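Local atomic coordinates of pyocin-S2 (PDB entry 5ODW), a protein that kills sensitive bacterial cells by breaking down their chromosomal DNA and blocking lipid synthesis, and is represented here by its N-terminal, non-nuclease part. Residues T60-H65 with K165-D170; N74-E79 with K173-I178; D101-V106 with Q181-L186; S131-K136 with S161-A166. All blocks are in the same frame, centred on the assembly; numbering follows the deposited sequence.

How the interactions relate
All four interactions use the long helix 153-204, which acts as a common spine for this N-terminal part of the bacteriocin. Interaction 4 and interaction 1 overlap on K165 and A166, their centres are 8 Å apart, and they touch where L61 CD2 meets L163 CB at 3.5 Å. Further along the spine, interaction 2 is centred about 15 Å from interaction 1. Interaction 3 follows 12 Å beyond interaction 2 and joins it through L77 CD2 and T182 OG1, 3.8 Å apart. Interactions 3 and 4 lie on opposite sides of the chain's centre, 31 Å between centres. The nuclease active site belongs to a later part of the protein, absent from this chain.

Interaction 1 (T60-H65 with K165-D170); sequences TLDKSH and KAYSAD
H65 and Y167 make an aromatic stack between helices 47-70 and 153-204 where they run alongside each other, at a partly exposed place close to the middle of the chain. The axes of the two short segments come within 10.6 Å and run in the same direction to within 6°. The imidazole lies almost flat over the phenol ring as an offset stack, with centroids 4.3 Å apart and planes tilted by only 11°. A first torsion with CG anti to the backbone N (chi1 163°) carries the imidazole over the phenol. H65 CB, set by the backbone and pointing toward Y167, lies over the same face in a CH-pi contact, 4.0 Å from the centroid. At the edge of the imidazole, near its plane, comes the carboxylate of D170. Its OD2 is 3.4 Å from H65 NE2, but the angle is too poor for a hydrogen bond.

The far end of the tyrosine is held too. Y167 OH donates to D62 OD1 at 2.7 Å, approaching from above the carboxylate plane, and the carboxylate stands almost upright to the ring. R58 forms a salt bridge to that same oxygen and a weak hydrogen bond to the phenol; its charge probably keeps D62 ionised while sharing the oxygen with the hydroxyl. L61 fills in beside the ring, its CD2 4.1 Å from Y167 CE2.

Stacked ring, methylene contact and terminal hydroxyl bond together fix the tyrosine's tilt and reach. The arrangement belongs to parallel side-by-side helix packing in an elongated, largely helical domain, between segments a hundred residues apart in sequence.

Interaction 2 (N74-E79 with K173-I178); sequences NETLKE and KAQIAI
T76 meets I178 methyl to methyl: CG2 of the threonine stands 3.5 Å from CG2 of the isoleucine and 3.8 Å from its CD1. The threonine's first torsion (chi1 -157°) sets OG1 anti to the backbone N and CG2 between the backbone N and the carbonyl carbon, which aims the methyl at I178 and leaves the hydroxyl beside Q175. The glutamine runs extended beyond CG and slides past T76 in the opposite direction, until its amide end arrives among the hydroxyl of T76 and the carboxylates of E75 and E79. E75 bends back at its second torsion to get there, whereas E79 stretches out.

The two acids come close to each other, E75 OE2 and E79 OE2 being 2.8 Å apart in a buried setting, so one of them probably carries a proton. K113 offers E79 a long, weak ion pair.

The segment axes approach to 10.4 Å and cross at -67°, so the contact is compact: it centres on T76 and Q175, whose CA atoms are 6.8 Å apart.

Around it, helix 96-121 adds L109 against E79 and K113 against Q175, and L72 at the start of helix 72-86 touches Q175. I23, just before strand 24-26, packs on E75, E79 and Q175, while V16, shortly after strand 12-14, also lies against E75.

Interaction 3 (D101-V106 with Q181-L186); sequences DEKSIV and QTSQEL
S183 OG sits against the alkyl chain of K103, 3.6 Å from CE and 3.8 Å from CG, while hydrogen-bonding to OD1 of D107, one turn along the helix from K103. The other oxygen of D107 takes a salt bridge from K103 NZ. One carboxylate therefore ties the lysine's amino group to the serine opposite. The lysine runs out with CG anti to the backbone N and bends only at its last torsion (chi4 -83°), which turns NZ off S183 OG and toward D107.

Beneath this polar patch lies an apolar one built around L186. Its CD1 comes to 3.6 Å from K103 CA and meets V106 CG2 tip to tip at 3.8 Å. The second methyl, CD2, rests 3.5 Å from E102 OE1, where the acid and the leucine cross at about a right angle. V106 forks between its neighbours: CG1 touches S183 CB at 3.8 Å, and CG2 also reaches T182 CG2 at 3.9 Å. The threonine hydroxyl is spent on its own helix, bonding to the carbonyl of I178.

Helices 96-121 and 153-204 run antiparallel here, 161° between segment directions, with an axis separation of 9.5 Å that brings the S183 and K103 backbones near each other.

The contact's chemistry is mixed. Small and branched apolar groups fill the middle, the K103, D107 and S183 trio binds one side, and no hydrogen bond joins the two segments themselves. This suggests that packing carries the pair and D107 adds the polar tie.

Interaction 4 (S131-K136 with S161-A166); sequences SDFPQK and SELAKA
F133 and L163 cross at about a right angle, the phenyl ring of the first running into the isobutyl end of the second at the start of helix 133-148. The ring is met obliquely, neither squarely on its face nor at its edge. The modelled gap between ring and methyl is too short to be real, so only the general arrangement can be trusted here. With CG anti to the backbone N (chi1 167°), the phenylalanine is swung out toward helix 153-204, and the same side of its ring also comes up against E162. The stem of that glutamate and its backbone carbonyl carbon join the packing. The chain bends at its second torsion and carries the carboxylate away from F133, to salt bridges with R158 and R123. Y128, in the loop just ahead, touches both F133 and E162.

P134 takes the next place along L163, its CA and CB lying alongside the leucine's CD2 methyl. One turn further on, P134 CG lies 4.4 Å from A166 CB, a light touch that ends the interface. The proline carbonyl is bonded to R58 of helix 47-70, and L163 itself packs on R58 and L61 of that helix.

No hydrogen bond joins the two segments, which together bury 199 Å². The interface rests on aromatic, aliphatic and proline carbon surface, so the contact is held by carbon packing, while R158 and R123 compensate the buried carboxylate of E162.

Interaction 1 (T60-H65 with K165-D170)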
loop_
_atom_site.group_PDB
_atom_site.type_symbol
_atom_site.label_atom_id
_atom_site.label_comp_id
_atom_site.label_asym_id
_atom_site.label_seq_id
_atom_site.Cartn_x
_atom_site.Cartn_y
_atom_site.Cartn_z
ATOM N N THR C 60 17.266 27.784 -23.330
ATOM C CA THR C 60 18.620 28.362 -23.237
ATOM C C THR C 60 19.686 27.604 -24.017
ATOM O O THR C 60 20.721 28.183 -24.347
ATOM C CB THR C 60 19.058 28.514 -21.789
ATOM O OG1 THR C 60 18.634 27.361 -21.079
ATOM C CG2 THR C 60 18.486 29.761 -21.134
ATOM N N LEU C 61 19.440 26.316 -24.292
ATOM C CA LEU C 61 20.310 25.419 -25.040
ATOM C C LEU C 61 19.949 25.476 -26.541
ATOM O O LEU C 61 20.846 25.444 -27.394
ATOM C CB LEU C 61 20.092 24.013 -24.483
ATOM C CG LEU C 61 21.099 22.935 -24.839
ATOM C CD1 LEU C 61 22.301 22.974 -23.901
ATOM C CD2 LEU C 61 20.459 21.567 -24.713
ATOM N N ASP C 62 18.634 25.584 -26.856
ATOM C CA ASP C 62 18.103 25.689 -28.228
ATOM C C ASP C 62 18.394 27.049 -28.861
ATOM O O ASP C 62 18.690 27.115 -30.055
ATOM C CB ASP C 62 16.577 25.445 -28.259
ATOM C CG ASP C 62 16.133 24.034 -27.964
ATOM O OD1 ASP C 62 17.004 23.146 -27.867
ATOM O OD2 ASP C 62 14.917 23.824 -27.793
ATOM N N LYS C 63 18.246 28.131 -28.063
ATOM C CA LYS C 63 18.478 29.521 -28.472
ATOM C C LYS C 63 19.972 29.850 -28.507
ATOM O O LYS C 63 20.368 30.859 -29.094
ATOM C CB LYS C 63 17.659 30.505 -27.619
ATOM C CG LYS C 63 16.149 30.231 -27.748
ATOM C CD LYS C 63 15.292 30.906 -26.679
ATOM C CE LYS C 63 14.604 32.144 -27.201
ATOM N NZ LYS C 63 13.743 31.863 -28.388
ATOM N N SER C 64 20.801 28.961 -27.932
ATOM C CA SER C 64 22.249 29.066 -27.987
ATOM C C SER C 64 22.747 28.374 -29.245
ATOM O O SER C 64 23.727 28.820 -29.837
ATOM C CB SER C 64 22.894 28.467 -26.749
ATOM O OG SER C 64 22.774 29.366 -25.659
ATOM N N HIS C 65 22.070 27.302 -29.664
ATOM C CA HIS C 65 22.408 26.581 -30.887
ATOM C C HIS C 65 22.033 27.407 -32.151
ATOM O O HIS C 65 22.834 27.498 -33.074
ATOM C CB HIS C 65 21.751 25.170 -30.883
ATOM C CG HIS C 65 21.669 24.482 -32.222
ATOM N ND1 HIS C 65 22.803 24.051 -32.905
ATOM C CD2 HIS C 65 20.578 24.152 -32.949
ATOM C CE1 HIS C 65 22.360 23.500 -34.021
ATOM N NE2 HIS C 65 21.031 23.534 -34.091
ATOM N N LYS C 165 25.969 17.856 -26.873
ATOM C CA LYS C 165 26.726 17.106 -27.886
ATOM C C LYS C 165 26.032 17.022 -29.266
ATOM O O LYS C 165 26.679 17.167 -30.296
ATOM C CB LYS C 165 27.058 15.709 -27.366
ATOM C CG LYS C 165 28.129 15.697 -26.291
ATOM C CD LYS C 165 28.225 14.337 -25.628
ATOM C CE LYS C 165 29.356 14.288 -24.615
ATOM N NZ LYS C 165 30.685 14.098 -25.256
ATOM N N ALA C 166 24.723 16.771 -29.271
ATOM C CA ALA C 166 23.892 16.738 -30.487
ATOM C C ALA C 166 23.998 18.049 -31.300
ATOM O O ALA C 166 24.201 18.033 -32.520
ATOM C CB ALA C 166 22.442 16.478 -30.102
ATOM N N TYR C 167 23.855 19.178 -30.597
ATOM C CA TYR C 167 23.955 20.508 -31.162
ATOM C C TYR C 167 25.402 20.841 -31.514
ATOM O O TYR C 167 25.617 21.602 -32.455
ATOM C CB TYR C 167 23.335 21.565 -30.215
ATOM C CG TYR C 167 21.824 21.499 -30.081
ATOM C CD1 TYR C 167 21.024 21.116 -31.155
ATOM C CD2 TYR C 167 21.193 21.867 -28.898
ATOM C CE1 TYR C 167 19.637 21.048 -31.038
ATOM C CE2 TYR C 167 19.804 21.808 -28.771
ATOM C CZ TYR C 167 19.033 21.397 -29.844
ATOM O OH TYR C 167 17.674 21.327 -29.743
ATOM N N SER C 168 26.398 20.277 -30.779
ATOM C CA SER C 168 27.821 20.493 -31.084
ATOM C C SER C 168 28.170 19.739 -32.362
ATOM O O SER C 168 28.883 20.281 -33.197
ATOM C CB SER C 168 28.720 20.053 -29.935
ATOM O OG SER C 168 28.630 20.995 -28.880
ATOM N N ALA C 169 27.602 18.538 -32.551
ATOM C CA ALA C 169 27.801 17.729 -33.751
ATOM C C ALA C 169 27.168 18.381 -34.972
ATOM O O ALA C 169 27.703 18.237 -36.060
ATOM C CB ALA C 169 27.222 16.337 -33.552
ATOM N N ASP C 170 26.049 19.093 -34.805
ATOM C CA ASP C 170 25.405 19.785 -35.922
ATOM C C ASP C 170 26.324 20.932 -36.425
ATOM O O ASP C 170 26.612 21.027 -37.622
ATOM C CB ASP C 170 23.998 20.297 -35.516
ATOM C CG ASP C 170 23.158 20.812 -36.685
ATOM O OD1 ASP C 170 22.940 20.040 -37.654
ATOM O OD2 ASP C 170 22.699 21.978 -36.623
#

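Interaction 2 (N74-E79 with K173-I178)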
loop_
_atom_site.group_PDB
_atom_site.type_symbol
_atom_site.label_atom_id
_atom_site.label_comp_id
_atom_site.label_asym_id
_atom_site.label_seq_id
_atom_site.Cartn_x
_atom_site.Cartn_y
_atom_site.Cartn_z
ATOM N N ASN C 74 30.832 33.825 -39.866
ATOM C CA ASN C 74 31.627 34.866 -39.202
ATOM C C ASN C 74 32.300 34.335 -37.969
ATOM O O ASN C 74 33.456 34.667 -37.722
ATOM C CB ASN C 74 30.766 36.075 -38.845
ATOM C CG ASN C 74 29.910 36.538 -39.988
ATOM O OD1 ASN C 74 30.406 36.840 -41.089
ATOM N ND2 ASN C 74 28.600 36.528 -39.772
ATOM N N GLU C 75 31.581 33.512 -37.193
ATOM C CA GLU C 75 32.102 32.907 -35.974
ATOM C C GLU C 75 33.317 32.037 -36.287
ATOM O O GLU C 75 34.353 32.206 -35.637
ATOM C CB GLU C 75 31.006 32.099 -35.261
ATOM C CG GLU C 75 31.384 31.614 -33.875
ATOM C CD GLU C 75 32.244 30.368 -33.794
ATOM O OE1 GLU C 75 31.876 29.338 -34.403
ATOM O OE2 GLU C 75 33.284 30.424 -33.102
ATOM N N THR C 76 33.202 31.129 -37.275
ATOM C CA THR C 76 34.303 30.233 -37.608
ATOM C C THR C 76 35.456 31.016 -38.295
ATOM O O THR C 76 36.622 30.775 -37.961
ATOM C CB THR C 76 33.800 28.994 -38.343
ATOM O OG1 THR C 76 34.752 27.942 -38.192
ATOM C CG2 THR C 76 33.487 29.243 -39.790
ATOM N N LEU C 77 35.140 32.018 -39.154
ATOM C CA LEU C 77 36.200 32.833 -39.752
ATOM C C LEU C 77 36.896 33.707 -38.688
ATOM O O LEU C 77 38.087 33.993 -38.829
ATOM C CB LEU C 77 35.746 33.632 -40.986
ATOM C CG LEU C 77 35.330 32.812 -42.239
ATOM C CD1 LEU C 77 34.836 33.725 -43.339
ATOM C CD2 LEU C 77 36.461 31.905 -42.775
ATOM N N LYS C 78 36.187 34.027 -37.587
ATOM C CA LYS C 78 36.752 34.747 -36.446
ATOM C C LYS C 78 37.692 33.792 -35.643
ATOM O O LYS C 78 38.693 34.258 -35.074
ATOM C CB LYS C 78 35.642 35.325 -35.545
ATOM C CG LYS C 78 36.100 36.431 -34.592
ATOM C CD LYS C 78 35.138 36.552 -33.398
ATOM C CE LYS C 78 35.761 37.217 -32.189
ATOM N NZ LYS C 78 34.863 37.170 -31.002
ATOM N N GLU C 79 37.375 32.463 -35.610
ATOM C CA GLU C 79 38.217 31.458 -34.930
ATOM C C GLU C 79 39.542 31.377 -35.689
ATOM O O GLU C 79 40.624 31.409 -35.081
ATOM C CB GLU C 79 37.559 30.068 -34.937
ATOM C CG GLU C 79 36.528 29.818 -33.855
ATOM C CD GLU C 79 36.058 28.374 -33.783
ATOM O OE1 GLU C 79 36.880 27.467 -34.050
ATOM O OE2 GLU C 79 34.877 28.148 -33.427
ATOM N N LYS C 173 29.811 19.612 -37.981
ATOM C CA LYS C 173 29.523 19.097 -39.335
ATOM C C LYS C 173 29.479 20.244 -40.355
ATOM O O LYS C 173 30.024 20.102 -41.451
ATOM C CB LYS C 173 28.164 18.355 -39.367
ATOM C CG LYS C 173 28.226 16.841 -39.597
ATOM C CD LYS C 173 26.808 16.235 -39.632
ATOM C CE LYS C 173 26.734 14.732 -39.423
ATOM N NZ LYS C 173 25.419 14.311 -38.858
ATOM N N ALA C 174 28.822 21.370 -39.988
ATOM C CA ALA C 174 28.668 22.575 -40.808
ATOM C C ALA C 174 29.960 23.401 -40.901
ATOM O O ALA C 174 30.226 23.996 -41.952
ATOM C CB ALA C 174 27.549 23.433 -40.255
ATOM N N GLN C 175 30.748 23.447 -39.797
ATOM C CA GLN C 175 32.024 24.166 -39.721
ATOM C C GLN C 175 33.062 23.567 -40.656
ATOM O O GLN C 175 33.843 24.314 -41.244
ATOM C CB GLN C 175 32.560 24.213 -38.285
ATOM C CG GLN C 175 31.896 25.290 -37.431
ATOM C CD GLN C 175 32.517 25.440 -36.070
ATOM O OE1 GLN C 175 32.939 26.524 -35.683
ATOM N NE2 GLN C 175 32.545 24.376 -35.290
ATOM N N ILE C 176 33.062 22.215 -40.802
ATOM C CA ILE C 176 33.962 21.478 -41.703
ATOM C C ILE C 176 33.652 21.873 -43.161
ATOM O O ILE C 176 34.583 22.097 -43.934
ATOM C CB ILE C 176 33.949 19.937 -41.441
ATOM C CG1 ILE C 176 34.457 19.624 -40.013
ATOM C CG2 ILE C 176 34.819 19.202 -42.482
ATOM C CD1 ILE C 176 34.069 18.341 -39.458
ATOM N N ALA C 177 32.352 22.024 -43.501
ATOM C CA ALA C 177 31.884 22.457 -44.819
ATOM C C ALA C 177 32.424 23.855 -45.140
ATOM O O ALA C 177 32.904 24.085 -46.259
ATOM C CB ALA C 177 30.364 22.461 -44.859
ATOM N N ILE C 178 32.384 24.768 -44.139
ATOM C CA ILE C 178 32.889 26.148 -44.240
ATOM C C ILE C 178 34.405 26.139 -44.452
ATOM O O ILE C 178 34.902 26.905 -45.279
ATOM C CB ILE C 178 32.481 27.058 -43.027
ATOM C CG1 ILE C 178 30.946 27.168 -42.876
ATOM C CG2 ILE C 178 33.120 28.433 -43.165
ATOM C CD1 ILE C 178 30.467 27.972 -41.718
#

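Interaction 3 (D101-V106 with Q181-L186)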
loop_
_atom_site.group_PDB
_atom_site.type_symbol
_atom_site.label_atom_id
_atom_site.label_comp_id
_atom_site.label_asym_id
_atom_site.label_seq_id
_atom_site.Cartn_x
_atom_site.Cartn_y
_atom_site.Cartn_z
ATOM N N ASP C 101 50.864 29.191 -45.201
ATOM C CA ASP C 101 50.853 29.178 -43.739
ATOM C C ASP C 101 49.411 29.204 -43.222
ATOM O O ASP C 101 49.076 28.443 -42.314
ATOM C CB ASP C 101 51.666 30.356 -43.166
ATOM C CG ASP C 101 53.177 30.192 -43.163
ATOM O OD1 ASP C 101 53.652 29.039 -43.068
ATOM O OD2 ASP C 101 53.884 31.221 -43.202
ATOM N N GLU C 102 48.562 30.061 -43.833
ATOM C CA GLU C 102 47.132 30.250 -43.541
ATOM C C GLU C 102 46.354 28.977 -43.839
ATOM O O GLU C 102 45.496 28.612 -43.043
ATOM C CB GLU C 102 46.579 31.396 -44.392
ATOM C CG GLU C 102 45.297 32.051 -43.911
ATOM C CD GLU C 102 44.939 33.285 -44.729
ATOM O OE1 GLU C 102 45.335 33.356 -45.917
ATOM O OE2 GLU C 102 44.267 34.186 -44.179
ATOM N N LYS C 103 46.647 28.298 -44.977
ATOM C CA LYS C 103 45.954 27.064 -45.321
ATOM C C LYS C 103 46.138 26.020 -44.224
ATOM O O LYS C 103 45.136 25.456 -43.775
ATOM C CB LYS C 103 46.340 26.517 -46.710
ATOM C CG LYS C 103 45.365 25.427 -47.205
ATOM C CD LYS C 103 45.787 24.801 -48.522
ATOM C CE LYS C 103 45.289 23.384 -48.679
ATOM N NZ LYS C 103 46.177 22.400 -48.004
ATOM N N SER C 104 47.349 25.866 -43.705
ATOM C CA SER C 104 47.619 24.851 -42.693
ATOM C C SER C 104 46.761 25.056 -41.457
ATOM O O SER C 104 46.256 24.100 -40.881
ATOM C CB SER C 104 49.092 24.899 -42.311
ATOM O OG SER C 104 49.881 25.156 -43.455
ATOM N N ILE C 105 46.609 26.306 -41.051
ATOM C CA ILE C 105 45.756 26.670 -39.909
ATOM C C ILE C 105 44.307 26.166 -40.128
ATOM O O ILE C 105 43.753 25.524 -39.232
ATOM C CB ILE C 105 45.830 28.203 -39.606
ATOM C CG1 ILE C 105 47.157 28.584 -38.931
ATOM C CG2 ILE C 105 44.615 28.711 -38.787
ATOM C CD1 ILE C 105 47.651 29.970 -39.290
ATOM N N VAL C 106 43.725 26.455 -41.322
ATOM C CA VAL C 106 42.381 26.060 -41.777
ATOM C C VAL C 106 42.243 24.516 -41.739
ATOM O O VAL C 106 41.265 24.006 -41.174
ATOM C CB VAL C 106 42.051 26.674 -43.174
ATOM C CG1 VAL C 106 40.839 25.996 -43.825
ATOM C CG2 VAL C 106 41.843 28.191 -43.083
ATOM N N GLN C 181 35.536 24.791 -48.020
ATOM C CA GLN C 181 35.373 25.873 -48.994
ATOM C C GLN C 181 36.450 26.936 -48.805
ATOM O O GLN C 181 36.959 27.448 -49.806
ATOM C CB GLN C 181 33.964 26.489 -48.917
ATOM C CG GLN C 181 33.685 27.531 -50.016
ATOM C CD GLN C 181 32.253 28.026 -50.061
ATOM O OE1 GLN C 181 31.391 27.536 -49.324
ATOM N NE2 GLN C 181 31.952 29.004 -50.922
ATOM N N THR C 182 36.813 27.253 -47.534
ATOM C CA THR C 182 37.880 28.208 -47.221
ATOM C C THR C 182 39.240 27.654 -47.678
ATOM O O THR C 182 39.996 28.386 -48.317
ATOM C CB THR C 182 37.832 28.655 -45.758
ATOM O OG1 THR C 182 36.594 29.332 -45.533
ATOM C CG2 THR C 182 38.977 29.595 -45.399
ATOM N N SER C 183 39.496 26.348 -47.420
ATOM C CA SER C 183 40.698 25.611 -47.821
ATOM C C SER C 183 40.817 25.514 -49.337
ATOM O O SER C 183 41.918 25.705 -49.852
ATOM C CB SER C 183 40.709 24.211 -47.221
ATOM O OG SER C 183 42.014 23.662 -47.256
ATOM N N GLN C 184 39.699 25.244 -50.055
ATOM C CA GLN C 184 39.684 25.163 -51.517
ATOM C C GLN C 184 40.109 26.493 -52.145
ATOM O O GLN C 184 41.034 26.527 -52.956
ATOM C CB GLN C 184 38.308 24.724 -52.036
ATOM C CG GLN C 184 38.235 23.226 -52.356
ATOM C CD GLN C 184 38.994 22.769 -53.602
ATOM O OE1 GLN C 184 39.304 21.581 -53.756
ATOM N NE2 GLN C 184 39.273 23.672 -54.547
ATOM N N GLU C 185 39.485 27.588 -51.712
ATOM C CA GLU C 185 39.801 28.937 -52.162
ATOM C C GLU C 185 41.294 29.269 -51.941
ATOM O O GLU C 185 41.902 29.923 -52.796
ATOM C CB GLU C 185 38.910 29.952 -51.425
ATOM C CG GLU C 185 37.473 30.001 -51.930
ATOM C CD GLU C 185 36.403 30.423 -50.934
ATOM O OE1 GLU C 185 36.745 31.026 -49.889
ATOM O OE2 GLU C 185 35.211 30.155 -51.211
ATOM N N LEU C 186 41.884 28.796 -50.817
ATOM C CA LEU C 186 43.289 29.051 -50.490
ATOM C C LEU C 186 44.255 28.466 -51.540
ATOM O O LEU C 186 45.166 29.197 -51.961
ATOM C CB LEU C 186 43.666 28.627 -49.054
ATOM C CG LEU C 186 43.045 29.472 -47.916
ATOM C CD1 LEU C 186 42.991 28.700 -46.628
ATOM C CD2 LEU C 186 43.764 30.785 -47.705
#

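Interaction 4 (S131-K136 with S161-A166)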
loop_
_atom_site.group_PDB
_atom_site.type_symbol
_atom_site.label_atom_id
_atom_site.label_comp_id
_atom_site.label_asym_id
_atom_site.label_seq_id
_atom_site.Cartn_x
_atom_site.Cartn_y
_atom_site.Cartn_z
ATOM N N SER C 131 20.068 10.389 -33.882
ATOM C CA SER C 131 19.976 11.663 -34.581
ATOM C C SER C 131 18.666 12.362 -34.248
ATOM O O SER C 131 18.609 13.580 -34.122
ATOM C CB SER C 131 20.095 11.450 -36.090
ATOM O OG SER C 131 19.113 10.550 -36.557
ATOM N N ASP C 132 17.615 11.567 -34.132
ATOM C CA ASP C 132 16.275 12.051 -33.823
ATOM C C ASP C 132 16.069 12.344 -32.346
ATOM O O ASP C 132 14.954 12.606 -31.913
ATOM C CB ASP C 132 15.250 11.008 -34.274
ATOM C CG ASP C 132 13.825 11.513 -34.194
ATOM O OD1 ASP C 132 13.628 12.742 -34.091
ATOM O OD2 ASP C 132 12.899 10.678 -34.242
ATOM N N PHE C 133 17.146 12.303 -31.574
ATOM C CA PHE C 133 17.060 12.520 -30.136
ATOM C C PHE C 133 16.502 13.879 -29.720
ATOM O O PHE C 133 15.724 13.956 -28.773
ATOM C CB PHE C 133 18.428 12.307 -29.490
ATOM C CG PHE C 133 18.509 12.806 -28.081
ATOM C CD1 PHE C 133 17.770 12.209 -27.081
ATOM C CD2 PHE C 133 19.324 13.869 -27.757
ATOM C CE1 PHE C 133 17.841 12.664 -25.784
ATOM C CE2 PHE C 133 19.400 14.331 -26.462
ATOM C CZ PHE C 133 18.659 13.727 -25.474
ATOM N N PRO C 134 16.878 14.954 -30.425
ATOM C CA PRO C 134 16.359 16.267 -30.033
ATOM C C PRO C 134 14.844 16.286 -30.133
ATOM O O PRO C 134 14.170 16.848 -29.279
ATOM C CB PRO C 134 16.969 17.198 -31.075
ATOM C CG PRO C 134 18.227 16.520 -31.480
ATOM C CD PRO C 134 17.918 15.055 -31.459
ATOM N N GLN C 135 14.321 15.669 -31.179
ATOM C CA GLN C 135 12.874 15.558 -31.392
ATOM C C GLN C 135 12.201 14.753 -30.294
ATOM O O GLN C 135 11.106 15.104 -29.857
ATOM C CB GLN C 135 12.568 14.925 -32.770
ATOM C CG GLN C 135 13.012 15.762 -33.972
ATOM C CD GLN C 135 14.407 15.428 -34.452
ATOM O OE1 GLN C 135 14.621 14.491 -35.233
ATOM N NE2 GLN C 135 15.380 16.229 -34.050
ATOM N N LYS C 136 12.879 13.685 -29.840
ATOM C CA LYS C 136 12.399 12.690 -28.880
ATOM C C LYS C 136 12.726 12.969 -27.402
ATOM O O LYS C 136 12.082 12.373 -26.541
ATOM C CB LYS C 136 12.893 11.286 -29.284
ATOM C CG LYS C 136 12.355 10.817 -30.654
ATOM C CD LYS C 136 11.008 10.079 -30.583
ATOM C CE LYS C 136 10.360 9.940 -31.938
ATOM N NZ LYS C 136 9.560 11.144 -32.302
ATOM N N SER C 161 23.272 17.342 -21.317
ATOM C CA SER C 161 24.636 16.971 -21.749
ATOM C C SER C 161 24.617 16.283 -23.127
ATOM O O SER C 161 25.450 16.594 -23.972
ATOM C CB SER C 161 25.322 16.070 -20.721
ATOM O OG SER C 161 25.493 16.730 -19.475
ATOM N N GLU C 162 23.633 15.391 -23.354
ATOM C CA GLU C 162 23.406 14.636 -24.594
ATOM C C GLU C 162 22.901 15.516 -25.749
ATOM O O GLU C 162 23.116 15.162 -26.906
ATOM C CB GLU C 162 22.441 13.454 -24.348
ATOM C CG GLU C 162 23.036 12.292 -23.560
ATOM C CD GLU C 162 24.152 11.511 -24.234
ATOM O OE1 GLU C 162 24.147 11.404 -25.483
ATOM O OE2 GLU C 162 25.026 10.993 -23.502
ATOM N N LEU C 163 22.218 16.635 -25.443
ATOM C CA LEU C 163 21.719 17.605 -26.418
ATOM C C LEU C 163 22.790 18.647 -26.691
ATOM O O LEU C 163 22.793 19.240 -27.765
ATOM C CB LEU C 163 20.429 18.282 -25.934
ATOM C CG LEU C 163 19.208 17.372 -25.777
ATOM C CD1 LEU C 163 18.066 18.117 -25.165
ATOM C CD2 LEU C 163 18.758 16.819 -27.105
ATOM N N ALA C 164 23.705 18.876 -25.717
ATOM C CA ALA C 164 24.838 19.791 -25.882
ATOM C C ALA C 164 25.724 19.164 -26.966
ATOM O O ALA C 164 26.068 19.850 -27.926
ATOM C CB ALA C 164 25.612 19.941 -24.571
ATOM N N LYS C 165 25.969 17.856 -26.873
ATOM C CA LYS C 165 26.726 17.106 -27.886
ATOM C C LYS C 165 26.032 17.022 -29.266
ATOM O O LYS C 165 26.679 17.167 -30.296
ATOM C CB LYS C 165 27.058 15.709 -27.366
ATOM C CG LYS C 165 28.129 15.697 -26.291
ATOM C CD LYS C 165 28.225 14.337 -25.628
ATOM C CE LYS C 165 29.356 14.288 -24.615
ATOM N NZ LYS C 165 30.685 14.098 -25.256
ATOM N N ALA C 166 24.723 16.771 -29.271
ATOM C CA ALA C 166 23.892 16.738 -30.487
ATOM C C ALA C 166 23.998 18.049 -31.300
ATOM O O ALA C 166 24.201 18.033 -32.520
ATOM C CB ALA C 166 22.442 16.478 -30.102
#